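Local coordinates for DNA protection during starvation protein (Agrobacterium tumefaciens, PDB 1O9R) that oxidises and stores intracellular iron as a ferric mineral inside a hollow twelve-subunit shell, suppressing hydroxyl-radical production and so protecting DNA without binding it, at residues V29-L34 / T91-Y96; W41-P46 / H104-A109; A70-Q75 / P134-I139. All blocks are in the same frame, centred on the assembly; numbering follows the deposited sequence.

Contact 1: residues V29-L34 / T91-Y96; sequences VIDLAL and TKLKAY
With chi1 of Asp31 at -176° its carboxylate swings away from the backbone N of the helix and out to the loop, where OG1 of Thr91 also lies anti to its own backbone N (chi1 -178°), next to the carbonyl carbon, which sets it against Asp31 OD2; the two side chains cross at about a right angle. Thr91 OG1 donates to Asp31 OD2 at 2.6 Å, meeting the anti lone pair of OD2, the one facing away from OD1. The same hydroxyl accepts a nearly straight bond from the backbone of Leu93, N to OG1 3.1 Å, closing an ST turn where the chain leaves helix 84-90. One water joins Asp31 OD2 to the carbonyl of Leu93, another joins OD1 to that of Lys94. OD2 is thus tied to the loop directly and through a water, OD1 through a water. The side chains of Leu93 and Asp31 slide past each other in opposite directions, Leu93 CB 3.4 Å from Asp31 OD2, and Leu93 CD1 lies 4.0 Å from Leu32 CD1. This buried contact straps the loop over helix 12-42 at Asp31 and Leu32 in the ferritin-like bundle; Leu32 and Leu93 reach on to helix 103-130, while Val87 of helix 84-90 packs on Asp31.

Contact 2: residues W41-P46 / H104-A109; sequences WNLKGP and HDHLDA
Leu43, in the chain that follows helix 12-42, faces His106 near the start of helix 103-130, their CA atoms 7.1 Å apart, the nearest such pair between these segments. Both helices belong to the ferritin-like four-helix bundle, and here the chain leaving one of them runs past the flank of the other at an end of the bundle. The contact is buried and rests mainly on one leucine branch and one imidazole. With CG beside the backbone N and anti to the carbonyl carbon (chi1 -60°) and chi2 extended, the Leu43 side chain carries CD2 to the His106 ring, which it approaches at a slant. CD2 of Leu43 sits 3.7 Å from CG of His106 and at the same distance from CD2 and CB, so a single methyl packs against CB and the CG-CD2 bond. The Leu43 side chain also touches Phe48, Val51, His52 and Leu55 of helix 48-75; the residue thus lies between two helices. The hydroxyl of Tyr96, hydrogen-bonded to ND1 of His106, probably helps to fix the rotation of the imidazole. Asn42 brings its backbone and CB to the ring while its amide leads away: ND2 meets the carbonyl O of Gln38 and that of Ala80 of the second subunit. At the outer end of the ring His106 NE2 lies 3.5 Å from Asn42 O, close, but not forming a hydrogen bond, with Asn42 CB 4.1 Å from the same nitrogen.

Contact 3: residues A70-Q75 / P134-I139; sequences AERVVQ and PTTADI
Thr135 is the first residue of 134-139 to meet Arg72, which reaches across from helix 48-75. Its methyl CG2 lies over one face of the guanidinium, 3.4 Å above the plane and offset toward the rim, while Thr135 CB comes within 3.4 Å of Arg72 NH2. Thr136 follows and takes the edge of the same group: Arg72 NE donates to Thr136 OG1 at 2.8 Å, with an N-H...O angle of 178° and the oxygen lying in the guanidinium plane. Asp133 backs this up, one carboxylate oxygen bonding Thr136 OG1 and the other forming a salt bridge with Arg72 NH2. A turn later Ile139 brings CD1 against the aliphatic part of the arginine at an oblique angle, 3.8 Å from Arg72 CG. That stem leaves its helix anti to the backbone N, chi1 -171°, and bends at chi2, which directs the head group toward the two threonines. Arg72 NH1 also donates to Gln75 OE1 at 3.1 Å, in the plane of both flat groups. Partners in its plane thus fix the rotation of this buried guanidinium. The fourth subunit adds Asp148, salt-bridged to Arg72 NH1, and Ser144, hydrogen-bonded to the Thr135 hydroxyl. The contact joins two nearly antiparallel helices of the ferritin-like bundle, at 167° with axes 11.0 Å apart, and segment 70-75 also carries the iron ligand Glu71. Helix 12-42 closes one flank through Leu22 on Arg72 and Val18 on Thr136, and Ser128 of helix 103-130 packs on Thr136.

Overall arrangement
Contacts 1 and 2 share helix 12-42 and touch directly: Tyr96 OH of the loop lies 2.7 Å from His106 ND1, probably a hydrogen bond; the contact centres are 17 Å apart. Contact 3 lies toward the other end of the bundle, its centre 34 Å from that of contact 2 and on the opposite side of the chain's centre. The side chains of Leu43 and Arg72 each lie near a bound iron, about 10 and 11 Å away respectively. Iron-binding His40 lies just before segment 41-46, and iron-binding Glu71 lies within contact 3. Trp41 of the second subunit packs on Glu71, consistent with ferroxidase centres assembled at two-fold interfaces.

Contact 1: residues V29-L34 / T91-Y96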
ATOM      1  N   VAL A  29      15.469  23.525  17.712  1.00 13.96           N
ATOM      2  CA  VAL A  29      14.627  22.397  17.240  1.00 13.79           C
ATOM      3  C   VAL A  29      15.492  21.149  17.172  1.00 13.51           C
ATOM      4  O   VAL A  29      15.019  20.062  17.591  1.00 14.40           O
ATOM      5  CB  VAL A  29      14.111  22.751  15.822  1.00 13.80           C
ATOM      6  CG1 VAL A  29      13.531  21.503  15.115  1.00 14.31           C
ATOM      7  CG2 VAL A  29      13.029  23.857  15.877  1.00 15.27           C
ATOM      8  N   ILE A  30      16.742  21.224  16.703  1.00 13.00           N
ATOM      9  CA  ILE A  30      17.595  20.033  16.745  1.00 13.74           C
ATOM     10  C   ILE A  30      17.824  19.575  18.178  1.00 14.43           C
ATOM     11  O   ILE A  30      17.786  18.364  18.504  1.00 14.97           O
ATOM     12  CB  ILE A  30      18.930  20.274  16.042  1.00 13.53           C
ATOM     13  CG1 ILE A  30      18.697  20.505  14.529  1.00 14.99           C
ATOM     14  CG2 ILE A  30      19.938  19.144  16.254  1.00 14.81           C
ATOM     15  CD1 ILE A  30      19.888  21.079  13.751  1.00 15.45           C
ATOM     16  N   ASP A  31      18.139  20.518  19.099  1.00 13.77           N
ATOM     17  CA  ASP A  31      18.339  20.102  20.516  1.00 13.03           C
ATOM     18  C   ASP A  31      17.081  19.431  21.011  1.00 14.51           C
ATOM     19  O   ASP A  31      17.138  18.376  21.664  1.00 14.77           O
ATOM     20  CB  ASP A  31      18.730  21.389  21.272  1.00 14.40           C
ATOM     21  CG  ASP A  31      19.063  21.158  22.732  1.00 18.95           C
ATOM     22  OD1 ASP A  31      18.959  20.056  23.291  1.00 20.95           O
ATOM     23  OD2 ASP A  31      19.475  22.110  23.419  1.00 17.81           O
ATOM     24  N   LEU A  32      15.892  20.004  20.725  1.00 13.76           N
ATOM     25  CA  LEU A  32      14.663  19.371  21.189  1.00 14.02           C
ATOM     26  C   LEU A  32      14.477  17.977  20.590  1.00 13.89           C
ATOM     27  O   LEU A  32      13.954  17.115  21.293  1.00 13.50           O
ATOM     28  CB  LEU A  32      13.450  20.286  20.835  1.00 15.66           C
ATOM     29  CG  LEU A  32      12.161  19.893  21.582  1.00 15.28           C
ATOM     30  CD1 LEU A  32      12.369  20.226  23.074  1.00 16.17           C
ATOM     31  CD2 LEU A  32      10.994  20.707  21.062  1.00 14.57           C
ATOM     32  N   ALA A  33      14.922  17.795  19.335  1.00 12.76           N
ATOM     33  CA  ALA A  33      14.812  16.439  18.759  1.00 13.48           C
ATOM     34  C   ALA A  33      15.690  15.490  19.564  1.00 14.09           C
ATOM     35  O   ALA A  33      15.272  14.342  19.825  1.00 13.65           O
ATOM     36  CB  ALA A  33      15.262  16.490  17.298  1.00 13.68           C
ATOM     37  N   LEU A  34      16.911  15.896  19.967  1.00 13.08           N
ATOM     38  CA  LEU A  34      17.773  15.003  20.762  1.00 13.07           C
ATOM     39  C   LEU A  34      17.168  14.783  22.135  1.00 12.19           C
ATOM     40  O   LEU A  34      17.216  13.631  22.631  1.00 13.21           O
ATOM     41  CB  LEU A  34      19.171  15.648  20.935  1.00 14.98           C
ATOM     42  CG  LEU A  34      19.922  15.846  19.611  1.00 15.19           C
ATOM     43  CD1 LEU A  34      21.280  16.524  19.894  1.00 18.02           C
ATOM     44  CD2 LEU A  34      20.141  14.539  18.858  1.00 17.87           C
ATOM     45  N   THR A  91      21.720  26.845  20.807  1.00 15.19           N
ATOM     46  CA  THR A  91      20.487  26.406  21.470  1.00 14.99           C
ATOM     47  C   THR A  91      20.081  27.291  22.636  1.00 16.60           C
ATOM     48  O   THR A  91      20.977  27.799  23.317  1.00 17.87           O
ATOM     49  CB  THR A  91      20.560  24.925  21.924  1.00 15.39           C
ATOM     50  OG1 THR A  91      19.313  24.576  22.505  1.00 16.03           O
ATOM     51  CG2 THR A  91      21.703  24.738  22.962  1.00 15.66           C
ATOM     52  N   LYS A  92      18.780  27.442  22.852  1.00 16.07           N
ATOM     53  CA  LYS A  92      18.267  28.187  24.009  1.00 18.82           C
ATOM     54  C   LYS A  92      17.809  27.242  25.104  1.00 18.97           C
ATOM     55  O   LYS A  92      17.344  27.727  26.172  1.00 20.56           O
ATOM     56  CB  LYS A  92      17.100  29.116  23.640  1.00 21.62           C
ATOM     57  CG  LYS A  92      17.507  30.237  22.697  1.00 24.64           C
ATOM     58  CD  LYS A  92      18.858  30.825  22.882  1.00 29.82           C
ATOM     59  CE  LYS A  92      19.305  31.508  24.131  1.00 33.95           C
ATOM     60  NZ  LYS A  92      20.677  32.107  23.987  1.00 37.08           N
ATOM     61  N   LEU A  93      17.949  25.912  24.920  1.00 15.98           N
ATOM     62  CA  LEU A  93      17.455  24.995  25.912  1.00 16.52           C
ATOM     63  C   LEU A  93      18.502  24.640  26.962  1.00 16.13           C
ATOM     64  O   LEU A  93      19.667  24.508  26.633  1.00 18.90           O
ATOM     65  CB  LEU A  93      17.011  23.669  25.230  1.00 16.39           C
ATOM     66  CG  LEU A  93      16.033  23.925  24.076  1.00 16.85           C
ATOM     67  CD1 LEU A  93      15.616  22.527  23.620  1.00 16.33           C
ATOM     68  CD2 LEU A  93      14.811  24.722  24.531  1.00 17.22           C
ATOM     69  N   LYS A  94      18.016  24.518  28.188  1.00 16.80           N
ATOM     70  CA  LYS A  94      18.948  24.074  29.232  1.00 15.89           C
ATOM     71  C   LYS A  94      19.210  22.572  29.039  1.00 17.09           C
ATOM     72  O   LYS A  94      18.318  21.824  28.606  1.00 16.88           O
ATOM     73  CB  LYS A  94      18.232  24.189  30.578  1.00 19.30           C
ATOM     74  CG  LYS A  94      16.805  24.428  30.789  1.00 26.18           C
ATOM     75  CD  LYS A  94      15.688  23.843  29.940  1.00 28.36           C
ATOM     76  CE  LYS A  94      15.268  24.794  28.844  1.00 18.09           C
ATOM     77  NZ  LYS A  94      14.797  24.284  27.568  1.00 34.18           N
ATOM     78  N   ALA A  95      20.418  22.155  29.394  1.00 16.34           N
ATOM     79  CA  ALA A  95      20.774  20.741  29.312  1.00 15.42           C
ATOM     80  C   ALA A  95      19.744  19.850  29.979  1.00 16.49           C
ATOM     81  O   ALA A  95      19.204  20.039  31.080  1.00 16.42           O
ATOM     82  CB  ALA A  95      22.126  20.546  30.047  1.00 18.35           C
ATOM     83  N   TYR A  96      19.421  18.759  29.222  1.00 15.47           N
ATOM     84  CA  TYR A  96      18.412  17.833  29.725  1.00 15.84           C
ATOM     85  C   TYR A  96      19.031  16.931  30.782  1.00 14.77           C
ATOM     86  O   TYR A  96      20.131  16.386  30.621  1.00 16.50           O
ATOM     87  CB  TYR A  96      17.909  16.965  28.507  1.00 15.96           C
ATOM     88  CG  TYR A  96      16.630  16.241  28.837  1.00 14.54           C
ATOM     89  CD1 TYR A  96      15.376  16.876  28.725  1.00 15.85           C
ATOM     90  CD2 TYR A  96      16.652  14.927  29.296  1.00 14.66           C
ATOM     91  CE1 TYR A  96      14.190  16.252  29.034  1.00 16.43           C
ATOM     92  CE2 TYR A  96      15.448  14.300  29.626  1.00 15.37           C
ATOM     93  CZ  TYR A  96      14.231  14.934  29.494  1.00 14.66           C
ATOM     94  OH  TYR A  96      13.035  14.345  29.804  1.00 15.91           O
TER
HETATM   95  O   HOH W   1      20.634  21.906  25.878  1.00 18.49           O
HETATM   96  O   HOH W   2      18.023  20.408  26.021  1.00 20.86           O

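Contact 2: residues W41-P46 / H104-A109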
ATOM      1  N   TRP A  41      14.062   6.973  25.575  1.00 13.85           N
ATOM      2  CA  TRP A  41      14.768   5.730  25.936  1.00 14.40           C
ATOM      3  C   TRP A  41      14.712   5.425  27.422  1.00 15.02           C
ATOM      4  O   TRP A  41      14.738   4.261  27.831  1.00 14.30           O
ATOM      5  CB  TRP A  41      16.262   5.846  25.568  1.00 13.69           C
ATOM      6  CG  TRP A  41      16.530   5.936  24.108  1.00 12.69           C
ATOM      7  CD1 TRP A  41      15.968   5.157  23.134  1.00 14.52           C
ATOM      8  CD2 TRP A  41      17.387   6.840  23.421  1.00 13.61           C
ATOM      9  NE1 TRP A  41      16.435   5.529  21.889  1.00 14.94           N
ATOM     10  CE2 TRP A  41      17.304   6.576  22.040  1.00 15.17           C
ATOM     11  CE3 TRP A  41      18.228   7.857  23.889  1.00 13.45           C
ATOM     12  CZ2 TRP A  41      18.071   7.294  21.101  1.00 15.25           C
ATOM     13  CZ3 TRP A  41      18.972   8.569  22.932  1.00 16.86           C
ATOM     14  CH2 TRP A  41      18.852   8.269  21.561  1.00 15.18           C
ATOM     15  N   ASN A  42      14.698   6.481  28.244  1.00 15.00           N
ATOM     16  CA  ASN A  42      14.924   6.354  29.683  1.00 14.78           C
ATOM     17  C   ASN A  42      13.711   6.477  30.554  1.00 16.95           C
ATOM     18  O   ASN A  42      13.789   6.537  31.812  1.00 18.02           O
ATOM     19  CB  ASN A  42      15.990   7.393  30.123  1.00 13.70           C
ATOM     20  CG  ASN A  42      17.348   7.104  29.500  1.00 14.10           C
ATOM     21  OD1 ASN A  42      17.918   6.015  29.769  1.00 14.99           O
ATOM     22  ND2 ASN A  42      17.902   7.966  28.641  1.00 14.13           N
ATOM     23  N   LEU A  43      12.513   6.472  29.989  1.00 14.67           N
ATOM     24  CA  LEU A  43      11.259   6.522  30.713  1.00 16.19           C
ATOM     25  C   LEU A  43      11.041   5.265  31.503  1.00 16.35           C
ATOM     26  O   LEU A  43      11.246   4.159  30.976  1.00 16.41           O
ATOM     27  CB  LEU A  43      10.026   6.473  29.716  1.00 18.43           C
ATOM     28  CG  LEU A  43       9.965   7.606  28.723  1.00 19.14           C
ATOM     29  CD1 LEU A  43       8.740   7.411  27.788  1.00 18.79           C
ATOM     30  CD2 LEU A  43       9.863   8.993  29.353  1.00 21.04           C
ATOM     31  N   LYS A  44      10.576   5.430  32.753  1.00 15.05           N
ATOM     32  CA  LYS A  44      10.237   4.234  33.537  1.00 17.22           C
ATOM     33  C   LYS A  44       8.948   4.506  34.287  1.00 16.29           C
ATOM     34  O   LYS A  44       8.874   5.578  34.896  1.00 17.31           O
ATOM     35  CB  LYS A  44      11.266   4.001  34.648  1.00 18.77           C
ATOM     36  CG  LYS A  44      12.753   4.019  34.368  1.00 20.68           C
ATOM     37  CD  LYS A  44      13.075   2.760  33.535  1.00 19.07           C
ATOM     38  CE  LYS A  44      14.602   2.765  33.231  1.00 18.88           C
ATOM     39  NZ  LYS A  44      14.813   1.641  32.229  1.00 21.35           N
ATOM     40  N   GLY A  45       7.995   3.602  34.289  1.00 16.37           N
ATOM     41  CA  GLY A  45       6.764   3.774  35.100  1.00 17.20           C
ATOM     42  C   GLY A  45       5.590   3.230  34.338  1.00 18.79           C
ATOM     43  O   GLY A  45       5.662   2.812  33.173  1.00 14.94           O
ATOM     44  N   PRO A  46       4.384   3.281  34.902  1.00 17.68           N
ATOM     45  CA  PRO A  46       3.179   2.663  34.385  1.00 17.98           C
ATOM     46  C   PRO A  46       2.664   3.129  33.029  1.00 18.02           C
ATOM     47  O   PRO A  46       1.996   2.356  32.340  1.00 18.26           O
ATOM     48  CB  PRO A  46       2.169   2.867  35.507  1.00 20.49           C
ATOM     49  CG  PRO A  46       2.974   3.014  36.742  1.00 22.66           C
ATOM     50  CD  PRO A  46       4.252   3.716  36.351  1.00 21.88           C
ATOM     51  N   HIS A 104       6.695  11.120  35.122  1.00 15.80           N
ATOM     52  CA  HIS A 104       6.285  12.513  35.421  1.00 15.90           C
ATOM     53  C   HIS A 104       7.492  13.445  35.344  1.00 15.53           C
ATOM     54  O   HIS A 104       7.285  14.599  34.957  1.00 15.89           O
ATOM     55  CB  HIS A 104       5.707  12.531  36.858  1.00 17.98           C
ATOM     56  CG  HIS A 104       4.824  13.711  37.150  1.00 21.90           C
ATOM     57  ND1 HIS A 104       3.826  13.590  38.092  1.00 25.76           N
ATOM     58  CD2 HIS A 104       4.787  14.941  36.649  1.00 22.82           C
ATOM     59  CE1 HIS A 104       3.181  14.768  38.144  1.00 26.15           C
ATOM     60  NE2 HIS A 104       3.736  15.615  37.281  1.00 24.13           N
ATOM     61  N   ASP A 105       8.688  13.040  35.784  1.00 14.73           N
ATOM     62  CA  ASP A 105       9.862  13.909  35.751  1.00 15.68           C
ATOM     63  C   ASP A 105      10.291  14.222  34.321  1.00 15.57           C
ATOM     64  O   ASP A 105      10.608  15.365  33.983  1.00 16.62           O
ATOM     65  CB  ASP A 105      11.036  13.325  36.572  1.00 15.61           C
ATOM     66  CG  ASP A 105      10.812  13.280  38.077  1.00 19.01           C
ATOM     67  OD1 ASP A 105      10.014  14.107  38.483  1.00 20.82           O
ATOM     68  OD2 ASP A 105      11.455  12.400  38.682  1.00 19.55           O
ATOM     69  N   HIS A 106      10.159  13.211  33.432  1.00 15.28           N
ATOM     70  CA  HIS A 106      10.464  13.497  32.020  1.00 15.15           C
ATOM     71  C   HIS A 106       9.388  14.364  31.437  1.00 14.84           C
ATOM     72  O   HIS A 106       9.779  15.237  30.665  1.00 15.09           O
ATOM     73  CB  HIS A 106      10.485  12.131  31.260  1.00 13.55           C
ATOM     74  CG  HIS A 106      11.794  11.403  31.355  1.00 14.33           C
ATOM     75  ND1 HIS A 106      12.990  11.794  30.791  1.00 14.84           N
ATOM     76  CD2 HIS A 106      12.087  10.255  32.051  1.00 15.17           C
ATOM     77  CE1 HIS A 106      13.966  10.946  31.093  1.00 15.53           C
ATOM     78  NE2 HIS A 106      13.426  10.019  31.874  1.00 14.31           N
ATOM     79  N   LEU A 107       8.099  14.104  31.733  1.00 14.75           N
ATOM     80  CA  LEU A 107       7.067  14.996  31.202  1.00 15.37           C
ATOM     81  C   LEU A 107       7.305  16.446  31.629  1.00 14.66           C
ATOM     82  O   LEU A 107       7.172  17.322  30.784  1.00 15.24           O
ATOM     83  CB  LEU A 107       5.683  14.553  31.680  1.00 14.79           C
ATOM     84  CG  LEU A 107       5.186  13.222  31.054  1.00 14.67           C
ATOM     85  CD1 LEU A 107       3.943  12.708  31.764  1.00 15.34           C
ATOM     86  CD2 LEU A 107       4.897  13.471  29.562  1.00 17.93           C
ATOM     87  N   ASP A 108       7.685  16.678  32.914  1.00 14.86           N
ATOM     88  CA  ASP A 108       7.887  18.112  33.253  1.00 15.37           C
ATOM     89  C   ASP A 108       9.071  18.691  32.522  1.00 14.54           C
ATOM     90  O   ASP A 108       9.002  19.858  32.103  1.00 14.90           O
ATOM     91  CB  ASP A 108       8.151  18.164  34.795  1.00 16.93           C
ATOM     92  CG  ASP A 108       6.900  17.996  35.614  1.00 19.57           C
ATOM     93  OD1 ASP A 108       7.085  17.595  36.810  1.00 21.25           O
ATOM     94  OD2 ASP A 108       5.767  18.256  35.167  1.00 22.39           O
ATOM     95  N   ALA A 109      10.158  17.953  32.328  1.00 13.98           N
ATOM     96  CA  ALA A 109      11.345  18.416  31.635  1.00 16.16           C
ATOM     97  C   ALA A 109      11.060  18.687  30.127  1.00 15.19           C
ATOM     98  O   ALA A 109      11.510  19.677  29.548  1.00 15.37           O
ATOM     99  CB  ALA A 109      12.523  17.453  31.849  1.00 16.53           C
TER

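Contact 3: residues A70-Q75 / P134-I139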
ATOM      1  N   ALA A  70      15.979  24.508   7.832  1.00 12.76           N
ATOM      2  CA  ALA A  70      17.313  24.557   7.277  1.00 13.01           C
ATOM      3  C   ALA A  70      17.293  24.809   5.783  1.00 14.50           C
ATOM      4  O   ALA A  70      18.139  25.533   5.252  1.00 13.57           O
ATOM      5  CB  ALA A  70      18.007  23.220   7.600  1.00 12.40           C
ATOM      6  N   GLU A  71      16.394  24.082   5.080  1.00 12.86           N
ATOM      7  CA  GLU A  71      16.330  24.288   3.619  1.00 12.39           C
ATOM      8  C   GLU A  71      15.964  25.744   3.305  1.00 13.25           C
ATOM      9  O   GLU A  71      16.484  26.222   2.264  1.00 13.01           O
ATOM     10  CB  GLU A  71      15.276  23.354   3.005  1.00 14.23           C
ATOM     11  CG  GLU A  71      15.564  21.852   3.128  1.00 19.30           C
ATOM     12  CD  GLU A  71      14.383  21.055   2.520  1.00 20.75           C
ATOM     13  OE1 GLU A  71      13.288  21.558   2.240  1.00 25.33           O
ATOM     14  OE2 GLU A  71      14.546  19.824   2.554  1.00 28.89           O
ATOM     15  N   ARG A  72      15.134  26.370   4.111  1.00 13.82           N
ATOM     16  CA  ARG A  72      14.797  27.790   3.811  1.00 13.28           C
ATOM     17  C   ARG A  72      16.011  28.661   3.961  1.00 13.32           C
ATOM     18  O   ARG A  72      16.079  29.594   3.132  1.00 14.48           O
ATOM     19  CB  ARG A  72      13.654  28.200   4.752  1.00 13.97           C
ATOM     20  CG  ARG A  72      13.063  29.574   4.413  1.00 14.43           C
ATOM     21  CD  ARG A  72      12.543  29.588   2.936  1.00 14.39           C
ATOM     22  NE  ARG A  72      11.896  30.911   2.770  1.00 13.85           N
ATOM     23  CZ  ARG A  72      11.576  31.338   1.536  1.00 13.89           C
ATOM     24  NH1 ARG A  72      11.805  30.613   0.459  1.00 13.80           N
ATOM     25  NH2 ARG A  72      10.958  32.539   1.404  1.00 14.88           N
ATOM     26  N   VAL A  73      16.881  28.416   4.952  1.00 13.15           N
ATOM     27  CA  VAL A  73      18.102  29.229   5.029  1.00 14.22           C
ATOM     28  C   VAL A  73      18.807  29.161   3.705  1.00 15.06           C
ATOM     29  O   VAL A  73      19.327  30.189   3.156  1.00 14.86           O
ATOM     30  CB  VAL A  73      18.993  28.629   6.130  1.00 14.32           C
ATOM     31  CG1 VAL A  73      20.398  29.273   6.033  1.00 15.95           C
ATOM     32  CG2 VAL A  73      18.383  28.810   7.505  1.00 15.21           C
ATOM     33  N   VAL A  74      19.020  27.969   3.150  1.00 13.21           N
ATOM     34  CA  VAL A  74      19.819  27.843   1.928  1.00 13.41           C
ATOM     35  C   VAL A  74      19.125  28.421   0.720  1.00 15.81           C
ATOM     36  O   VAL A  74      19.781  28.972  -0.176  1.00 17.37           O
ATOM     37  CB  VAL A  74      20.236  26.362   1.720  1.00 15.28           C
ATOM     38  CG1 VAL A  74      21.082  25.954   2.972  1.00 18.20           C
ATOM     39  CG2 VAL A  74      19.215  25.286   1.654  1.00 23.06           C
ATOM     40  N   GLN A  75      17.800  28.295   0.668  1.00 14.38           N
ATOM     41  CA  GLN A  75      17.035  28.907  -0.406  1.00 14.22           C
ATOM     42  C   GLN A  75      17.314  30.413  -0.453  1.00 16.02           C
ATOM     43  O   GLN A  75      17.272  30.965  -1.559  1.00 18.86           O
ATOM     44  CB  GLN A  75      15.526  28.702  -0.196  1.00 15.31           C
ATOM     45  CG  GLN A  75      15.119  27.245  -0.496  1.00 14.17           C
ATOM     46  CD  GLN A  75      13.789  26.925   0.131  1.00 14.43           C
ATOM     47  OE1 GLN A  75      12.888  27.736   0.221  1.00 14.99           O
ATOM     48  NE2 GLN A  75      13.659  25.701   0.682  1.00 15.03           N
ATOM     49  N   PRO A 134       6.391  36.238   3.975  1.00 15.15           N
ATOM     50  CA  PRO A 134       5.296  35.355   4.354  1.00 16.28           C
ATOM     51  C   PRO A 134       5.604  33.908   4.002  1.00 15.17           C
ATOM     52  O   PRO A 134       4.984  33.046   4.668  1.00 15.36           O
ATOM     53  CB  PRO A 134       4.070  35.878   3.605  1.00 19.21           C
ATOM     54  CG  PRO A 134       4.541  36.943   2.726  1.00 20.31           C
ATOM     55  CD  PRO A 134       5.978  37.249   2.964  1.00 16.33           C
ATOM     56  N   THR A 135       6.451  33.582   3.052  1.00 14.28           N
ATOM     57  CA  THR A 135       6.783  32.191   2.751  1.00 14.05           C
ATOM     58  C   THR A 135       7.486  31.548   3.932  1.00 14.18           C
ATOM     59  O   THR A 135       7.149  30.464   4.437  1.00 14.38           O
ATOM     60  CB  THR A 135       7.577  32.081   1.470  1.00 14.69           C
ATOM     61  OG1 THR A 135       6.672  32.590   0.449  1.00 16.21           O
ATOM     62  CG2 THR A 135       7.997  30.662   1.144  1.00 16.31           C
ATOM     63  N   THR A 136       8.471  32.255   4.498  1.00 14.52           N
ATOM     64  CA  THR A 136       9.167  31.764   5.659  1.00 13.94           C
ATOM     65  C   THR A 136       8.210  31.789   6.849  1.00 14.99           C
ATOM     66  O   THR A 136       8.178  30.872   7.666  1.00 14.33           O
ATOM     67  CB  THR A 136      10.365  32.660   6.042  1.00 12.95           C
ATOM     68  OG1 THR A 136      11.289  32.508   4.995  1.00 14.69           O
ATOM     69  CG2 THR A 136      10.921  32.217   7.416  1.00 14.53           C
ATOM     70  N   ALA A 137       7.343  32.804   6.988  1.00 13.24           N
ATOM     71  CA  ALA A 137       6.404  32.806   8.107  1.00 14.72           C
ATOM     72  C   ALA A 137       5.489  31.571   8.021  1.00 14.57           C
ATOM     73  O   ALA A 137       5.150  31.045   9.082  1.00 14.87           O
ATOM     74  CB  ALA A 137       5.561  34.107   8.135  1.00 15.51           C
ATOM     75  N   ASP A 138       5.129  31.124   6.820  1.00 13.86           N
ATOM     76  CA  ASP A 138       4.279  29.933   6.724  1.00 16.37           C
ATOM     77  C   ASP A 138       5.016  28.686   7.175  1.00 14.53           C
ATOM     78  O   ASP A 138       4.376  27.818   7.804  1.00 14.35           O
ATOM     79  CB  ASP A 138       3.911  29.817   5.233  1.00 14.79           C
ATOM     80  CG  ASP A 138       2.893  28.683   5.018  1.00 15.63           C
ATOM     81  OD1 ASP A 138       3.262  27.654   4.413  1.00 15.14           O
ATOM     82  OD2 ASP A 138       1.760  28.849   5.479  1.00 15.20           O
ATOM     83  N   ILE A 139       6.309  28.601   6.933  1.00 13.39           N
ATOM     84  CA  ILE A 139       7.112  27.450   7.407  1.00 13.30           C
ATOM     85  C   ILE A 139       7.036  27.434   8.925  1.00 13.42           C
ATOM     86  O   ILE A 139       6.868  26.364   9.566  1.00 14.15           O
ATOM     87  CB  ILE A 139       8.557  27.566   6.898  1.00 12.68           C
ATOM     88  CG1 ILE A 139       8.575  27.191   5.409  1.00 13.91           C
ATOM     89  CG2 ILE A 139       9.509  26.656   7.708  1.00 12.78           C
ATOM     90  CD1 ILE A 139       9.885  27.600   4.718  1.00 16.51           C
TER